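Local coordinates for trans-isoprenyl diphosphate synthase (Caulobacter crescentus, PDB 3OYR), which probably makes all-trans-octaprenyl diphosphate, the precursor of the isoprenoid quinone side chain, by condensing isopentenyl diphosphate units onto farnesyl diphosphate with the help of magnesium, at residues A212-L217 with A320-F324. Numbering follows the deposited sequence.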
ATOM      1  N   ALA B 212       2.288  -8.051  29.161  1.00 36.39           N
ATOM      2  CA  ALA B 212       2.624  -6.869  29.941  1.00 40.44           C
ATOM      3  C   ALA B 212       3.799  -6.116  29.313  1.00 36.97           C
ATOM      4  O   ALA B 212       3.738  -4.896  29.150  1.00 41.09           O
ATOM      5  CB  ALA B 212       2.904  -7.243  31.405  1.00 37.79           C
ATOM      6  N   LYS B 213       4.837  -6.848  28.913  1.00 35.66           N
ATOM      7  CA  LYS B 213       5.986  -6.249  28.251  1.00 34.23           C
ATOM      8  C   LYS B 213       5.653  -5.664  26.877  1.00 33.79           C
ATOM      9  O   LYS B 213       6.083  -4.543  26.554  1.00 34.01           O
ATOM     10  CB  LYS B 213       7.112  -7.270  28.098  1.00 44.11           C
ATOM     11  CG  LYS B 213       7.795  -7.673  29.374  1.00 46.86           C
ATOM     12  CD  LYS B 213       8.973  -8.575  29.044  1.00 50.11           C
ATOM     13  CE  LYS B 213       9.887  -8.803  30.244  1.00 56.10           C
ATOM     14  NZ  LYS B 213      10.962  -9.784  29.892  1.00 63.91           N
ATOM     15  N   SER B 214       4.895  -6.401  26.061  1.00 32.80           N
ATOM     16  CA  SER B 214       4.548  -5.892  24.727  1.00 29.83           C
ATOM     17  C   SER B 214       3.615  -4.691  24.800  1.00 26.71           C
ATOM     18  O   SER B 214       3.752  -3.745  24.023  1.00 27.82           O
ATOM     19  CB  SER B 214       4.012  -6.998  23.802  1.00 34.45           C
ATOM     20  OG  SER B 214       2.958  -7.743  24.403  1.00 39.21           O
ATOM     21  N   GLU B 215       2.714  -4.710  25.782  1.00 25.44           N
ATOM     22  CA  GLU B 215       1.804  -3.599  26.025  1.00 36.13           C
ATOM     23  C   GLU B 215       2.570  -2.372  26.496  1.00 31.90           C
ATOM     24  O   GLU B 215       2.303  -1.267  26.025  1.00 29.52           O
ATOM     25  CB  GLU B 215       0.674  -3.960  27.015  1.00 36.76           C
ATOM     26  CG  GLU B 215      -0.503  -4.793  26.433  1.00 43.20           C
ATOM     27  CD  GLU B 215      -1.151  -4.213  25.150  1.00 59.17           C
ATOM     28  OE1 GLU B 215      -1.319  -2.979  25.009  1.00 55.35           O
ATOM     29  OE2 GLU B 215      -1.519  -5.021  24.274  1.00 62.94           O
ATOM     30  N   ALA B 216       3.552  -2.582  27.369  1.00 28.99           N
ATOM     31  CA  ALA B 216       4.410  -1.490  27.849  1.00 29.70           C
ATOM     32  C   ALA B 216       5.196  -0.829  26.714  1.00 27.42           C
ATOM     33  O   ALA B 216       5.276   0.396  26.617  1.00 29.67           O
ATOM     34  CB  ALA B 216       5.355  -1.987  28.919  1.00 28.61           C
ATOM     35  N   LEU B 217       5.750  -1.663  25.845  1.00 28.78           N
ATOM     36  CA  LEU B 217       6.541  -1.198  24.728  1.00 27.22           C
ATOM     37  C   LEU B 217       5.698  -0.518  23.671  1.00 21.19           C
ATOM     38  O   LEU B 217       6.099   0.516  23.120  1.00 30.96           O
ATOM     39  CB  LEU B 217       7.379  -2.354  24.159  1.00 23.81           C
ATOM     40  CG  LEU B 217       8.701  -2.423  24.922  1.00 30.43           C
ATOM     41  CD1 LEU B 217       9.349  -3.814  24.796  1.00 23.18           C
ATOM     42  CD2 LEU B 217       9.659  -1.301  24.455  1.00 24.95           C
ATOM     43  N   ALA B 320       6.242   4.868  30.427  1.00 24.55           N
ATOM     44  CA  ALA B 320       5.804   3.556  29.896  1.00 31.63           C
ATOM     45  C   ALA B 320       6.816   2.403  30.058  1.00 30.58           C
ATOM     46  O   ALA B 320       6.428   1.236  30.078  1.00 37.07           O
ATOM     47  CB  ALA B 320       5.381   3.683  28.451  1.00 25.68           C
ATOM     48  N   LEU B 321       8.102   2.727  30.174  1.00 30.56           N
ATOM     49  CA  LEU B 321       9.161   1.704  30.324  1.00 31.99           C
ATOM     50  C   LEU B 321       9.533   1.322  31.767  1.00 35.23           C
ATOM     51  O   LEU B 321      10.415   0.480  31.976  1.00 32.99           O
ATOM     52  CB  LEU B 321      10.419   2.138  29.584  1.00 37.22           C
ATOM     53  CG  LEU B 321      10.279   2.422  28.086  1.00 39.64           C
ATOM     54  CD1 LEU B 321      11.596   2.957  27.585  1.00 38.87           C
ATOM     55  CD2 LEU B 321       9.883   1.163  27.329  1.00 34.30           C
ATOM     56  N   ALA B 322       8.841   1.916  32.743  1.00 30.04           N
ATOM     57  CA  ALA B 322       9.108   1.729  34.172  1.00 36.63           C
ATOM     58  C   ALA B 322       9.328   0.295  34.631  1.00 37.23           C
ATOM     59  O   ALA B 322      10.157   0.069  35.515  1.00 44.80           O
ATOM     60  CB  ALA B 322       7.986   2.350  35.004  1.00 36.78           C
ATOM     61  N   MET B 323       8.581  -0.659  34.061  1.00 38.22           N
ATOM     62  CA  MET B 323       8.682  -2.076  34.454  1.00 36.79           C
ATOM     63  C   MET B 323       9.988  -2.736  33.991  1.00 35.62           C
ATOM     64  O   MET B 323      10.339  -3.827  34.444  1.00 35.38           O
ATOM     65  CB  MET B 323       7.473  -2.890  33.935  1.00 44.40           C
ATOM     66  CG  MET B 323       7.536  -3.301  32.435  1.00 46.97           C
ATOM     67  SD  MET B 323       6.293  -4.501  31.870  1.00 35.87           S
ATOM     68  CE  MET B 323       6.843  -6.001  32.707  1.00 49.69           C
ATOM     69  N   PHE B 324      10.705  -2.090  33.074  1.00 31.64           N
ATOM     70  CA  PHE B 324      11.928  -2.693  32.553  1.00 34.89           C
ATOM     71  C   PHE B 324      13.121  -2.373  33.450  1.00 34.67           C
ATOM     72  O   PHE B 324      13.111  -1.345  34.116  1.00 39.87           O
ATOM     73  CB  PHE B 324      12.162  -2.272  31.101  1.00 32.89           C
ATOM     74  CG  PHE B 324      11.157  -2.856  30.150  1.00 34.02           C
ATOM     75  CD1 PHE B 324      10.076  -2.091  29.705  1.00 39.02           C
ATOM     76  CD2 PHE B 324      11.282  -4.175  29.707  1.00 34.61           C
ATOM     77  CE1 PHE B 324       9.137  -2.633  28.838  1.00 45.63           C
ATOM     78  CE2 PHE B 324      10.349  -4.721  28.839  1.00 40.11           C
ATOM     79  CZ  PHE B 324       9.269  -3.951  28.405  1.00 31.76           C
TER
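The ring of Phe-324 points rim-first into the first two turns of helix 211-238, among Lys-213, Ala-216 and Leu-217. Its CZ lies 3.7 Å from Lys-213 O, which sits at the ring edge near the ring plane; this carbonyl is engaged by Leu-217 N in the helix, and merely touches the rim. The side chains of Leu-217 and Phe-324 cross at about a right angle, with Leu-217 CD1 oblique to the ring, 3.6 Å from Phe-324 CZ, and Ala-216 CB meets Phe-324 CE1 obliquely at 3.8 Å. Lys-213 has CG beside its backbone N (chi1 -70°) and runs extended past Phe-324 CE2, setting CB, CG and CD against the ring. In the all-helical isoprenoid synthase fold this joins the start of helix 211-238 to the link between helices 302-320 and 328-342, away from the diphosphate and calcium sites. A type I turn, Leu-321 to Phe-324, closed by Phe-324 N to Leu-321 O (2.8 Å), presents the ring. Met-323 lays CG over one ring face, near the rim; a bend at chi3 (-70°) brings CE to 3.8 Å from Lys-213 CG, the two side chains crossing at about a right angle. Deeper in, Leu-217 CD2 touches Leu-321 CD2 at 3.8 Å, while Ala-76 and Leu-79 of helix 68-79 pack on Leu-217 and Phe-324 respectively.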